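Local coordinates for protein TBC1 domain family member 22A (Homo sapiens, PDB 2QFZ) that may act as a GTPase-activating protein for Rab family proteins through its all-helical TBC domain, and forms homodimers, at residues 118-123 with 153-158; 148-153 with 193-198; 131-136 with 189-194. All blocks are in the same frame, centred on the assembly; numbering follows the deposited sequence.

Contact 1 (118-123 with 153-158)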
ATOM      1  N   GLU A 118      13.743  -5.450  -7.542  1.00 39.85           N
ATOM      2  CA  GLU A 118      15.093  -5.953  -7.237  1.00 40.63           C
ATOM      3  C   GLU A 118      16.227  -4.907  -7.371  1.00 39.10           C
ATOM      4  O   GLU A 118      17.183  -4.926  -6.602  1.00 40.22           O
ATOM      5  CB  GLU A 118      15.411  -7.176  -8.113  1.00 42.69           C
ATOM      6  N   ALA A 119      16.118  -4.000  -8.329  1.00 36.99           N
ATOM      7  CA  ALA A 119      17.147  -2.970  -8.517  1.00 37.14           C
ATOM      8  C   ALA A 119      17.274  -2.060  -7.281  1.00 38.63           C
ATOM      9  O   ALA A 119      18.367  -1.678  -6.906  1.00 39.22           O
ATOM     10  CB  ALA A 119      16.842  -2.152  -9.749  1.00 39.74           C
ATOM     11  N   LEU A 120      16.146  -1.732  -6.649  1.00 36.81           N
ATOM     12  CA  LEU A 120      16.144  -0.923  -5.425  1.00 38.09           C
ATOM     13  C   LEU A 120      16.674  -1.717  -4.218  1.00 36.08           C
ATOM     14  O   LEU A 120      17.606  -1.281  -3.529  1.00 29.98           O
ATOM     15  CB  LEU A 120      14.713  -0.418  -5.173  1.00 39.39           C
ATOM     16  CG  LEU A 120      14.417   0.466  -3.978  1.00 40.19           C
ATOM     17  CD1 LEU A 120      15.012   1.847  -4.143  1.00 40.96           C
ATOM     18  CD2 LEU A 120      12.910   0.505  -3.822  1.00 39.09           C
ATOM     19  N   ILE A 121      16.088  -2.895  -3.995  1.00 38.21           N
ATOM     20  CA  ILE A 121      16.377  -3.725  -2.827  1.00 40.07           C
ATOM     21  C   ILE A 121      17.824  -4.175  -2.787  1.00 42.79           C
ATOM     22  O   ILE A 121      18.415  -4.292  -1.709  1.00 44.04           O
ATOM     23  CB  ILE A 121      15.468  -5.020  -2.772  1.00 42.00           C
ATOM     24  CG1 ILE A 121      13.984  -4.660  -2.676  1.00 42.97           C
ATOM     25  CG2 ILE A 121      15.834  -5.898  -1.576  1.00 44.52           C
ATOM     26  CD1 ILE A 121      13.606  -3.973  -1.369  1.00 43.39           C
ATOM     27  N   LEU A 122      18.399  -4.441  -3.955  1.00 44.38           N
ATOM     28  CA  LEU A 122      19.769  -4.921  -4.020  1.00 48.20           C
ATOM     29  C   LEU A 122      20.779  -3.830  -3.628  1.00 47.10           C
ATOM     30  O   LEU A 122      21.914  -4.151  -3.299  1.00 46.48           O
ATOM     31  CB  LEU A 122      20.081  -5.477  -5.412  1.00 52.47           C
ATOM     32  CG  LEU A 122      19.416  -6.828  -5.711  1.00 54.57           C
ATOM     33  CD1 LEU A 122      19.615  -7.201  -7.175  1.00 58.63           C
ATOM     34  CD2 LEU A 122      19.966  -7.917  -4.770  1.00 55.79           C
ATOM     35  N   GLN A 123      20.369  -2.557  -3.658  1.00 44.67           N
ATOM     36  CA  GLN A 123      21.212  -1.481  -3.118  1.00 44.76           C
ATOM     37  C   GLN A 123      21.355  -1.724  -1.613  1.00 46.17           C
ATOM     38  O   GLN A 123      20.356  -1.781  -0.913  1.00 47.65           O
ATOM     39  CB  GLN A 123      20.629  -0.111  -3.426  1.00 44.09           C
ATOM     40  CG  GLN A 123      20.583   0.205  -4.934  1.00 44.24           C
ATOM     41  CD  GLN A 123      19.982   1.565  -5.248  1.00 45.70           C
ATOM     42  OE1 GLN A 123      20.223   2.536  -4.539  1.00 48.80           O
ATOM     43  NE2 GLN A 123      19.202   1.641  -6.327  1.00 47.17           N
ATOM     44  N   LEU A 153       4.566  -3.385   2.117  1.00 18.36           N
ATOM     45  CA  LEU A 153       3.940  -2.114   2.466  1.00 20.52           C
ATOM     46  C   LEU A 153       4.963  -1.013   2.810  1.00 19.57           C
ATOM     47  O   LEU A 153       4.609   0.165   2.832  1.00 24.53           O
ATOM     48  CB  LEU A 153       2.902  -2.311   3.575  1.00 20.87           C
ATOM     49  CG  LEU A 153       1.916  -3.455   3.350  1.00 21.34           C
ATOM     50  CD1 LEU A 153       0.940  -3.500   4.472  1.00 27.06           C
ATOM     51  CD2 LEU A 153       1.197  -3.403   2.054  1.00 22.30           C
ATOM     52  N   VAL A 154       6.231  -1.385   3.034  1.00 19.96           N
ATOM     53  CA  VAL A 154       7.304  -0.404   3.247  1.00 19.52           C
ATOM     54  C   VAL A 154       7.614   0.357   1.948  1.00 20.43           C
ATOM     55  O   VAL A 154       7.882   1.546   1.971  1.00 20.41           O
ATOM     56  CB  VAL A 154       8.645  -1.080   3.742  1.00 23.01           C
ATOM     57  CG1 VAL A 154       9.780  -0.018   3.905  1.00 23.70           C
ATOM     58  CG2 VAL A 154       8.446  -1.850   5.044  1.00 19.89           C
ATOM     59  N   THR A 155       7.596  -0.351   0.820  1.00 18.92           N
ATOM     60  CA  THR A 155       8.159   0.169  -0.453  1.00 20.56           C
ATOM     61  C   THR A 155       7.520   1.459  -1.007  1.00 20.43           C
ATOM     62  O   THR A 155       8.230   2.351  -1.431  1.00 18.73           O
ATOM     63  CB  THR A 155       8.170  -0.953  -1.546  1.00 22.46           C
ATOM     64  OG1 THR A 155       8.717  -2.146  -0.968  1.00 21.74           O
ATOM     65  CG2 THR A 155       8.964  -0.546  -2.794  1.00 20.56           C
ATOM     66  N   PRO A 156       6.175   1.562  -1.035  1.00 16.84           N
ATOM     67  CA  PRO A 156       5.649   2.801  -1.563  1.00 17.91           C
ATOM     68  C   PRO A 156       5.986   4.063  -0.736  1.00 16.10           C
ATOM     69  O   PRO A 156       6.308   5.098  -1.301  1.00 19.75           O
ATOM     70  CB  PRO A 156       4.149   2.533  -1.602  1.00 16.43           C
ATOM     71  CG  PRO A 156       4.074   1.034  -1.623  1.00 14.53           C
ATOM     72  CD  PRO A 156       5.095   0.626  -0.715  1.00 16.59           C
ATOM     73  N   PHE A 157       5.921   3.983   0.581  1.00 16.50           N
ATOM     74  CA  PHE A 157       6.322   5.127   1.404  1.00 15.61           C
ATOM     75  C   PHE A 157       7.815   5.509   1.134  1.00 17.24           C
ATOM     76  O   PHE A 157       8.158   6.656   0.929  1.00 14.06           O
ATOM     77  CB  PHE A 157       6.064   4.802   2.869  1.00 16.24           C
ATOM     78  CG  PHE A 157       4.621   4.630   3.200  1.00 13.40           C
ATOM     79  CD1 PHE A 157       3.768   5.715   3.164  1.00 14.24           C
ATOM     80  CD2 PHE A 157       4.108   3.403   3.538  1.00 17.61           C
ATOM     81  CE1 PHE A 157       2.417   5.590   3.484  1.00 16.52           C
ATOM     82  CE2 PHE A 157       2.742   3.268   3.853  1.00 17.77           C
ATOM     83  CZ  PHE A 157       1.914   4.365   3.837  1.00 19.38           C
ATOM     84  N   PHE A 158       8.675   4.519   1.061  1.00 17.92           N
ATOM     85  CA  PHE A 158      10.095   4.775   0.995  1.00 20.12           C
ATOM     86  C   PHE A 158      10.425   5.394  -0.360  1.00 23.58           C
ATOM     87  O   PHE A 158      11.158   6.369  -0.432  1.00 20.05           O
ATOM     88  CB  PHE A 158      10.907   3.484   1.242  1.00 21.47           C
ATOM     89  CG  PHE A 158      12.392   3.660   1.039  1.00 23.57           C
ATOM     90  CD1 PHE A 158      13.206   4.127   2.091  1.00 22.98           C
ATOM     91  CD2 PHE A 158      12.967   3.414  -0.212  1.00 24.20           C
ATOM     92  CE1 PHE A 158      14.607   4.310   1.886  1.00 28.20           C
ATOM     93  CE2 PHE A 158      14.335   3.614  -0.438  1.00 23.89           C
ATOM     94  CZ  PHE A 158      15.162   4.043   0.615  1.00 25.21           C
TER
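L120 overlaps the side chain of F158 and the methyl of T155, one branch to each. Its CD1 lies 4.2 Å from CE2 of F158. This methyl approaches the rim of the ring near its plane and does not sit over a face. The two side chains meet at a slant. The other branch, CD2, meets T155 CG2 at 4.2 Å. The fork of the leucine thus straddles two side chains one helical turn apart. Both L120 and F158 have CG anti to the backbone N (chi1 -179° and 174°), which carries each side chain toward the other helix. T155 has CG2 anti to N as well, and this presents its methyl to L120. The contact is small and entirely apolar, but all three residues are buried.

On the L120 side the chain turns quickly. Q123 N bonds to L120 O at 3.0 Å, and Q123 then stands at the N-cap position of the next helix. The side chain of Q123 is held mainly by backbone groups of V174 and V176. Its NE2 makes a further, weak bond to A119 O at 3.5 Å. On the other side P156 follows T155 directly and puts a kink in the helix beside the contact.

This is a buried contact within the TBC domain. It sets the short helix 118-121 against helix 150-162. Helix 124-140 adds F130, whose ring meets that of F158 edge-to-face and whose side chain also touches T155. Helix 260-270 packs on T155 and P156 through L260.

Contact 2 (148-153 with 193-198)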
ATOM      1  N   GLN A 148       5.097 -12.185   6.625  1.00 30.31           N
ATOM      2  CA  GLN A 148       5.461 -11.870   5.220  1.00 32.58           C
ATOM      3  C   GLN A 148       4.286 -11.210   4.484  1.00 29.21           C
ATOM      4  O   GLN A 148       3.129 -11.619   4.648  1.00 31.21           O
ATOM      5  CB  GLN A 148       5.943 -13.104   4.450  1.00 34.13           C
ATOM      6  CG  GLN A 148       6.625 -12.744   3.123  1.00 36.94           C
ATOM      7  CD  GLN A 148       7.164 -13.976   2.372  1.00 37.14           C
ATOM      8  OE1 GLN A 148       7.401 -15.034   2.976  1.00 41.29           O
ATOM      9  NE2 GLN A 148       7.358 -13.834   1.051  1.00 39.49           N
ATOM     10  N   GLY A 149       4.585 -10.176   3.694  1.00 28.35           N
ATOM     11  CA  GLY A 149       3.540  -9.295   3.130  1.00 28.43           C
ATOM     12  C   GLY A 149       3.626  -7.869   3.673  1.00 28.82           C
ATOM     13  O   GLY A 149       3.531  -6.886   2.906  1.00 24.59           O
ATOM     14  N   ILE A 150       3.822  -7.730   4.989  1.00 27.92           N
ATOM     15  CA  ILE A 150       4.059  -6.396   5.555  1.00 25.55           C
ATOM     16  C   ILE A 150       5.333  -5.750   4.975  1.00 25.60           C
ATOM     17  O   ILE A 150       5.389  -4.545   4.844  1.00 27.42           O
ATOM     18  CB  ILE A 150       4.164  -6.379   7.077  1.00 30.09           C
ATOM     19  CG1 ILE A 150       2.897  -6.894   7.716  1.00 31.17           C
ATOM     20  CG2 ILE A 150       4.429  -4.934   7.602  1.00 30.51           C
ATOM     21  CD1 ILE A 150       2.930  -6.772   9.223  1.00 31.07           C
ATOM     22  N   ASN A 151       6.334  -6.547   4.610  1.00 25.95           N
ATOM     23  CA  ASN A 151       7.554  -6.019   3.973  1.00 26.93           C
ATOM     24  C   ASN A 151       7.285  -5.202   2.701  1.00 26.58           C
ATOM     25  O   ASN A 151       7.953  -4.204   2.456  1.00 23.91           O
ATOM     26  CB  ASN A 151       8.561  -7.184   3.695  1.00 28.13           C
ATOM     27  CG  ASN A 151       8.020  -8.218   2.727  1.00 29.19           C
ATOM     28  OD1 ASN A 151       7.017  -8.871   2.997  1.00 30.70           O
ATOM     29  ND2 ASN A 151       8.676  -8.355   1.577  1.00 26.86           N
ATOM     30  N   ASP A 152       6.300  -5.625   1.896  1.00 24.16           N
ATOM     31  CA  ASP A 152       5.874  -4.870   0.692  1.00 23.90           C
ATOM     32  C   ASP A 152       5.279  -3.477   1.020  1.00 21.82           C
ATOM     33  O   ASP A 152       5.458  -2.494   0.271  1.00 20.51           O
ATOM     34  CB  ASP A 152       4.794  -5.648  -0.092  1.00 25.51           C
ATOM     35  CG  ASP A 152       5.362  -6.580  -1.173  1.00 30.53           C
ATOM     36  OD1 ASP A 152       6.533  -6.411  -1.606  1.00 35.80           O
ATOM     37  OD2 ASP A 152       4.589  -7.473  -1.620  1.00 30.15           O
ATOM     38  N   LEU A 153       4.566  -3.385   2.117  1.00 18.36           N
ATOM     39  CA  LEU A 153       3.940  -2.114   2.466  1.00 20.52           C
ATOM     40  C   LEU A 153       4.963  -1.013   2.810  1.00 19.57           C
ATOM     41  O   LEU A 153       4.609   0.165   2.832  1.00 24.53           O
ATOM     42  CB  LEU A 153       2.902  -2.311   3.575  1.00 20.87           C
ATOM     43  CG  LEU A 153       1.916  -3.455   3.350  1.00 21.34           C
ATOM     44  CD1 LEU A 153       0.940  -3.500   4.472  1.00 27.06           C
ATOM     45  CD2 LEU A 153       1.197  -3.403   2.054  1.00 22.30           C
ATOM     46  N   TRP A 193       6.695   5.733  10.389  1.00 15.37           N
ATOM     47  CA  TRP A 193       5.472   6.270  10.991  1.00 17.86           C
ATOM     48  C   TRP A 193       4.270   6.181  10.064  1.00 17.49           C
ATOM     49  O   TRP A 193       3.168   5.893  10.504  1.00 21.88           O
ATOM     50  CB  TRP A 193       5.672   7.709  11.500  1.00 22.06           C
ATOM     51  CG  TRP A 193       6.573   7.802  12.703  1.00 22.86           C
ATOM     52  CD1 TRP A 193       7.790   8.410  12.758  1.00 23.12           C
ATOM     53  CD2 TRP A 193       6.345   7.248  14.014  1.00 21.77           C
ATOM     54  NE1 TRP A 193       8.311   8.315  14.000  1.00 20.04           N
ATOM     55  CE2 TRP A 193       7.458   7.586  14.796  1.00 23.38           C
ATOM     56  CE3 TRP A 193       5.303   6.509  14.598  1.00 24.16           C
ATOM     57  CZ2 TRP A 193       7.579   7.206  16.158  1.00 23.42           C
ATOM     58  CZ3 TRP A 193       5.413   6.136  15.961  1.00 24.63           C
ATOM     59  CH2 TRP A 193       6.543   6.489  16.715  1.00 22.92           C
ATOM     60  N   CYS A 194       4.486   6.418   8.786  1.00 20.57           N
ATOM     61  CA  CYS A 194       3.408   6.377   7.792  1.00 21.13           C
ATOM     62  C   CYS A 194       2.938   4.956   7.516  1.00 18.39           C
ATOM     63  O   CYS A 194       1.736   4.715   7.493  1.00 18.12           O
ATOM     64  CB  CYS A 194       3.829   7.130   6.525  1.00 23.49           C
ATOM     65  SG  CYS A 194       3.803   8.948   6.791  1.00 25.28           S
ATOM     66  N   MET A 195       3.873   4.022   7.386  1.00 16.41           N
ATOM     67  CA  MET A 195       3.554   2.587   7.383  1.00 23.16           C
ATOM     68  C   MET A 195       2.804   2.148   8.639  1.00 22.67           C
ATOM     69  O   MET A 195       1.800   1.456   8.533  1.00 15.78           O
ATOM     70  CB  MET A 195       4.811   1.738   7.195  1.00 25.23           C
ATOM     71  CG  MET A 195       4.566   0.297   6.795  1.00 26.46           C
ATOM     72  SD  MET A 195       5.944  -0.844   7.168  1.00 32.51           S
ATOM     73  CE  MET A 195       6.010  -0.711   8.998  1.00 27.81           C
ATOM     74  N   SER A 196       3.252   2.581   9.820  1.00 20.34           N
ATOM     75  CA  SER A 196       2.530   2.290  11.059  1.00 21.09           C
ATOM     76  C   SER A 196       1.080   2.746  11.047  1.00 17.45           C
ATOM     77  O   SER A 196       0.213   2.044  11.523  1.00 19.07           O
ATOM     78  CB  SER A 196       3.240   2.870  12.298  1.00 25.01           C
ATOM     79  OG  SER A 196       4.461   2.206  12.498  1.00 26.55           O
ATOM     80  N   LYS A 197       0.835   3.912  10.491  1.00 20.35           N
ATOM     81  CA  LYS A 197      -0.483   4.484  10.384  1.00 23.17           C
ATOM     82  C   LYS A 197      -1.398   3.651   9.435  1.00 22.31           C
ATOM     83  O   LYS A 197      -2.544   3.324   9.765  1.00 26.09           O
ATOM     84  CB  LYS A 197      -0.335   5.936   9.896  1.00 29.21           C
ATOM     85  CG  LYS A 197      -1.210   6.921  10.568  1.00 35.01           C
ATOM     86  CD  LYS A 197      -0.533   7.523  11.790  1.00 37.26           C
ATOM     87  CE  LYS A 197      -1.497   8.413  12.593  1.00 41.72           C
ATOM     88  NZ  LYS A 197      -1.013   8.651  14.016  1.00 41.49           N
ATOM     89  N   LEU A 198      -0.888   3.339   8.251  1.00 19.77           N
ATOM     90  CA  LEU A 198      -1.524   2.361   7.367  1.00 17.67           C
ATOM     91  C   LEU A 198      -1.889   1.063   8.124  1.00 17.96           C
ATOM     92  O   LEU A 198      -3.009   0.611   8.067  1.00 17.83           O
ATOM     93  CB  LEU A 198      -0.590   2.048   6.212  1.00 16.72           C
ATOM     94  CG  LEU A 198      -1.120   1.177   5.050  1.00 20.21           C
ATOM     95  CD1 LEU A 198      -0.105   1.148   3.876  1.00 15.23           C
ATOM     96  CD2 LEU A 198      -1.382  -0.268   5.484  1.00 13.65           C
TER
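M195 and L198 of helix 181-200 pack on I150 and L153, just after the YxQ motif of TBC domains. That motif spans Y146 to Q148, and G149 follows it. In related TBC proteins the YxQ glutamine and the arginine of IxxDxxR act as a dual finger; Q148 and R114, which touch, are consistent with these. At phi 114°, a side chain on G149 would collide with the preceding carbonyl oxygen. The N of G149 is bound by N151 OD1 at 2.8 Å, which ties the motif to the first turn of helix 150-162.

Along the segment 193-198, M195 is the first to meet segment 148-153. Its chain runs out with CG anti to the backbone N and bends at chi3 (62°). CG lies 4.0 Å from L153 O, and it is also near L153 CB. SD reaches I150 CG2 at 4.4 Å. The methionine therefore lies along the start of the helix, touching both backbone and side chain. W137 of helix 124-140 packs on I150 and M195.

One turn later comes L198, again with CG anti to N. It meets the side chain of L153 at about a right angle. W267 of helix 260-270 touches both leucines, so three helices converge here. The leucine pair itself joins by single methyls, CD1 of L153 and CD2 of L198, 4.1 Å apart.

Contact 3 (131-136 with 189-194)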
ATOM      1  N   GLU A 131      14.955  -3.843   6.639  1.00 23.16           N
ATOM      2  CA  GLU A 131      15.032  -4.805   7.783  1.00 28.88           C
ATOM      3  C   GLU A 131      14.841  -4.155   9.137  1.00 26.87           C
ATOM      4  O   GLU A 131      14.178  -4.706  10.046  1.00 25.18           O
ATOM      5  CB  GLU A 131      16.409  -5.546   7.788  1.00 32.50           C
ATOM      6  CG  GLU A 131      16.559  -6.541   6.669  1.00 31.88           C
ATOM      7  CD  GLU A 131      17.935  -7.187   6.577  1.00 39.07           C
ATOM      8  OE1 GLU A 131      18.773  -6.960   7.475  1.00 43.49           O
ATOM      9  OE2 GLU A 131      18.171  -7.941   5.582  1.00 46.08           O
ATOM     10  N   ARG A 132      15.449  -2.981   9.294  1.00 26.92           N
ATOM     11  CA  ARG A 132      15.365  -2.270  10.551  1.00 28.08           C
ATOM     12  C   ARG A 132      13.973  -1.741  10.822  1.00 23.72           C
ATOM     13  O   ARG A 132      13.459  -1.869  11.946  1.00 31.29           O
ATOM     14  CB  ARG A 132      16.388  -1.137  10.578  1.00 30.47           C
ATOM     15  CG  ARG A 132      16.599  -0.590  11.955  1.00 31.74           C
ATOM     16  CD  ARG A 132      17.877   0.170  12.042  1.00 34.35           C
ATOM     17  NE  ARG A 132      18.068   1.025  10.876  1.00 32.42           N
ATOM     18  CZ  ARG A 132      19.191   1.646  10.559  1.00 39.21           C
ATOM     19  NH1 ARG A 132      20.281   1.548  11.344  1.00 41.57           N
ATOM     20  NH2 ARG A 132      19.217   2.409   9.463  1.00 39.66           N
ATOM     21  N   ILE A 133      13.343  -1.117   9.823  1.00 26.60           N
ATOM     22  CA  ILE A 133      11.920  -0.660   9.968  1.00 23.60           C
ATOM     23  C   ILE A 133      11.004  -1.832  10.347  1.00 21.48           C
ATOM     24  O   ILE A 133      10.183  -1.737  11.273  1.00 22.22           O
ATOM     25  CB  ILE A 133      11.373  -0.011   8.655  1.00 22.72           C
ATOM     26  CG1 ILE A 133      11.987   1.371   8.421  1.00 19.29           C
ATOM     27  CG2 ILE A 133       9.814   0.128   8.688  1.00 18.62           C
ATOM     28  CD1 ILE A 133      11.730   1.929   6.990  1.00 21.40           C
ATOM     29  N   LEU A 134      11.161  -2.946   9.621  1.00 24.32           N
ATOM     30  CA  LEU A 134      10.306  -4.123   9.793  1.00 22.05           C
ATOM     31  C   LEU A 134      10.580  -4.824  11.143  1.00 21.94           C
ATOM     32  O   LEU A 134       9.656  -5.168  11.880  1.00 25.77           O
ATOM     33  CB  LEU A 134      10.465  -5.083   8.572  1.00 22.23           C
ATOM     34  CG  LEU A 134       9.800  -4.585   7.284  1.00 19.45           C
ATOM     35  CD1 LEU A 134      10.264  -5.356   6.075  1.00 23.81           C
ATOM     36  CD2 LEU A 134       8.286  -4.645   7.454  1.00 25.12           C
ATOM     37  N   PHE A 135      11.841  -4.937  11.519  1.00 23.18           N
ATOM     38  CA  PHE A 135      12.208  -5.475  12.848  1.00 25.90           C
ATOM     39  C   PHE A 135      11.655  -4.621  14.024  1.00 23.91           C
ATOM     40  O   PHE A 135      11.093  -5.163  15.009  1.00 19.74           O
ATOM     41  CB  PHE A 135      13.743  -5.642  12.941  1.00 32.71           C
ATOM     42  CG  PHE A 135      14.218  -6.275  14.223  1.00 34.15           C
ATOM     43  CD1 PHE A 135      14.306  -7.644  14.340  1.00 35.71           C
ATOM     44  CD2 PHE A 135      14.587  -5.498  15.302  1.00 38.83           C
ATOM     45  CE1 PHE A 135      14.727  -8.239  15.539  1.00 37.56           C
ATOM     46  CE2 PHE A 135      15.009  -6.092  16.507  1.00 39.50           C
ATOM     47  CZ  PHE A 135      15.081  -7.462  16.610  1.00 37.84           C
ATOM     48  N   ILE A 136      11.785  -3.298  13.930  1.00 23.00           N
ATOM     49  CA  ILE A 136      11.241  -2.408  14.986  1.00 22.81           C
ATOM     50  C   ILE A 136       9.704  -2.473  15.059  1.00 22.96           C
ATOM     51  O   ILE A 136       9.119  -2.590  16.149  1.00 25.11           O
ATOM     52  CB  ILE A 136      11.747  -0.946  14.812  1.00 22.92           C
ATOM     53  CG1 ILE A 136      13.224  -0.847  15.240  1.00 24.36           C
ATOM     54  CG2 ILE A 136      10.923   0.064  15.620  1.00 23.45           C
ATOM     55  CD1 ILE A 136      13.865   0.505  14.889  1.00 23.79           C
ATOM     56  N   ALA A 189      12.588   7.232   9.225  1.00 18.89           N
ATOM     57  CA  ALA A 189      11.614   7.549  10.290  1.00 17.75           C
ATOM     58  C   ALA A 189      10.232   7.845   9.703  1.00 20.66           C
ATOM     59  O   ALA A 189       9.237   7.343  10.185  1.00 19.97           O
ATOM     60  CB  ALA A 189      12.070   8.780  11.143  1.00 13.51           C
ATOM     61  N   ASP A 190      10.196   8.698   8.690  1.00 22.23           N
ATOM     62  CA  ASP A 190       8.946   9.061   7.987  1.00 23.44           C
ATOM     63  C   ASP A 190       8.247   7.797   7.448  1.00 19.26           C
ATOM     64  O   ASP A 190       7.040   7.590   7.626  1.00 13.82           O
ATOM     65  CB  ASP A 190       9.265  10.048   6.834  1.00 22.87           C
ATOM     66  CG  ASP A 190       9.794  11.432   7.334  1.00 27.90           C
ATOM     67  OD1 ASP A 190       9.915  11.673   8.603  1.00 25.13           O
ATOM     68  OD2 ASP A 190      10.047  12.303   6.448  1.00 24.58           O
ATOM     69  N   THR A 191       9.037   6.928   6.845  1.00 17.05           N
ATOM     70  CA  THR A 191       8.540   5.665   6.280  1.00 18.68           C
ATOM     71  C   THR A 191       7.945   4.769   7.372  1.00 19.14           C
ATOM     72  O   THR A 191       6.813   4.221   7.210  1.00 20.37           O
ATOM     73  CB  THR A 191       9.629   4.962   5.504  1.00 17.66           C
ATOM     74  OG1 THR A 191      10.047   5.810   4.447  1.00 17.77           O
ATOM     75  CG2 THR A 191       9.145   3.613   4.901  1.00 19.26           C
ATOM     76  N   TYR A 192       8.645   4.661   8.500  1.00 18.07           N
ATOM     77  CA  TYR A 192       8.122   3.871   9.659  1.00 19.30           C
ATOM     78  C   TYR A 192       6.784   4.422  10.154  1.00 18.45           C
ATOM     79  O   TYR A 192       5.849   3.651  10.375  1.00 20.82           O
ATOM     80  CB  TYR A 192       9.148   3.783  10.814  1.00 20.36           C
ATOM     81  CG  TYR A 192       8.646   3.085  12.072  1.00 20.46           C
ATOM     82  CD1 TYR A 192       8.802   1.700  12.255  1.00 21.63           C
ATOM     83  CD2 TYR A 192       7.996   3.799  13.069  1.00 18.85           C
ATOM     84  CE1 TYR A 192       8.333   1.081  13.374  1.00 20.38           C
ATOM     85  CE2 TYR A 192       7.512   3.157  14.194  1.00 22.77           C
ATOM     86  CZ  TYR A 192       7.684   1.810  14.338  1.00 22.33           C
ATOM     87  OH  TYR A 192       7.211   1.201  15.478  1.00 23.75           O
ATOM     88  N   TRP A 193       6.695   5.733  10.389  1.00 15.37           N
ATOM     89  CA  TRP A 193       5.472   6.270  10.991  1.00 17.86           C
ATOM     90  C   TRP A 193       4.270   6.181  10.064  1.00 17.49           C
ATOM     91  O   TRP A 193       3.168   5.893  10.504  1.00 21.88           O
ATOM     92  CB  TRP A 193       5.672   7.709  11.500  1.00 22.06           C
ATOM     93  CG  TRP A 193       6.573   7.802  12.703  1.00 22.86           C
ATOM     94  CD1 TRP A 193       7.790   8.410  12.758  1.00 23.12           C
ATOM     95  CD2 TRP A 193       6.345   7.248  14.014  1.00 21.77           C
ATOM     96  NE1 TRP A 193       8.311   8.315  14.000  1.00 20.04           N
ATOM     97  CE2 TRP A 193       7.458   7.586  14.796  1.00 23.38           C
ATOM     98  CE3 TRP A 193       5.303   6.509  14.598  1.00 24.16           C
ATOM     99  CZ2 TRP A 193       7.579   7.206  16.158  1.00 23.42           C
ATOM    100  CZ3 TRP A 193       5.413   6.136  15.961  1.00 24.63           C
ATOM    101  CH2 TRP A 193       6.543   6.489  16.715  1.00 22.92           C
ATOM    102  N   CYS A 194       4.486   6.418   8.786  1.00 20.57           N
ATOM    103  CA  CYS A 194       3.408   6.377   7.792  1.00 21.13           C
ATOM    104  C   CYS A 194       2.938   4.956   7.516  1.00 18.39           C
ATOM    105  O   CYS A 194       1.736   4.715   7.493  1.00 18.12           O
ATOM    106  CB  CYS A 194       3.829   7.130   6.525  1.00 23.49           C
ATOM    107  SG  CYS A 194       3.803   8.948   6.791  1.00 25.28           S
TER
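Y192 and I136 make a close apolar contact between helices 124-140 and 181-200. I136 CG2 sits 3.6 Å from Y192 CE1. It approaches the ring obliquely and is also near CZ and OH. The two side chains cross at about a right angle. I133, one turn earlier, places CG2 4.0 Å from Y192 CD1. Its other branch turns elsewhere: CD1 packs on T191 CG2 at 3.7 Å. I133 thus spreads over two neighbouring residues of the opposing helix. CG1 lies anti to the carbonyl carbon (chi1 -73°) and carries CD1 to T191, while CG2 is left for the tyrosine.

A second kind of contact involves the backbone. The carbonyl O of I133 lies at the edge of the Y192 ring, in its plane, 3.8 Å from CD1.

Aromatic neighbours form a third group. Within its own helix, Y192 CD2 stands over one face of the W193 ring, 3.9 Å above the plane. Y85 of helix 74-91 meets the Y192 ring too, and touches I133 and I136. Losing the Y192 ring to an alanine would probably open a gap beside I133 and I136 and take from Y85 the ring it meets here.

Among the polar groups, T191 OG1 bonds to I187 O of its own helix.

The segments 131-136 and 189-194 run in broadly the same direction, with axes 37° apart and 10.2 Å at closest approach. The pair belongs to the helical core of the TBC domain. With the hydroxyl of T191 engaged inside its helix and only its methyl side given to I133, these two segments meet through apolar van der Waals contact, and the salt bridge of R132 with E188 adds a charged link between the same helices just beside it.

Overall arrangement
After five earlier helices the chain reaches helix 118-121, then helix 124-140, helix 150-162 and helix 181-200. Contact 1 closes a loop from 118-123 to 153-158, with helix 124-140 inside it. Contact 3 closes a longer one, from 131-136 within that loop to 189-194 beyond it, so the two cross. Contact 2 closes a shorter loop than contact 3, from 148-153 to 193-198, also crosses contact 1 and shares L153. Contacts 2 and 3 finish on one helix, 181-200, and share W193 and C194. The seams meet physically: V154 touches both M195 and L134, and M195 CE lies near I133 CG2. Together they tie four successive helices into one core of the TBC domain.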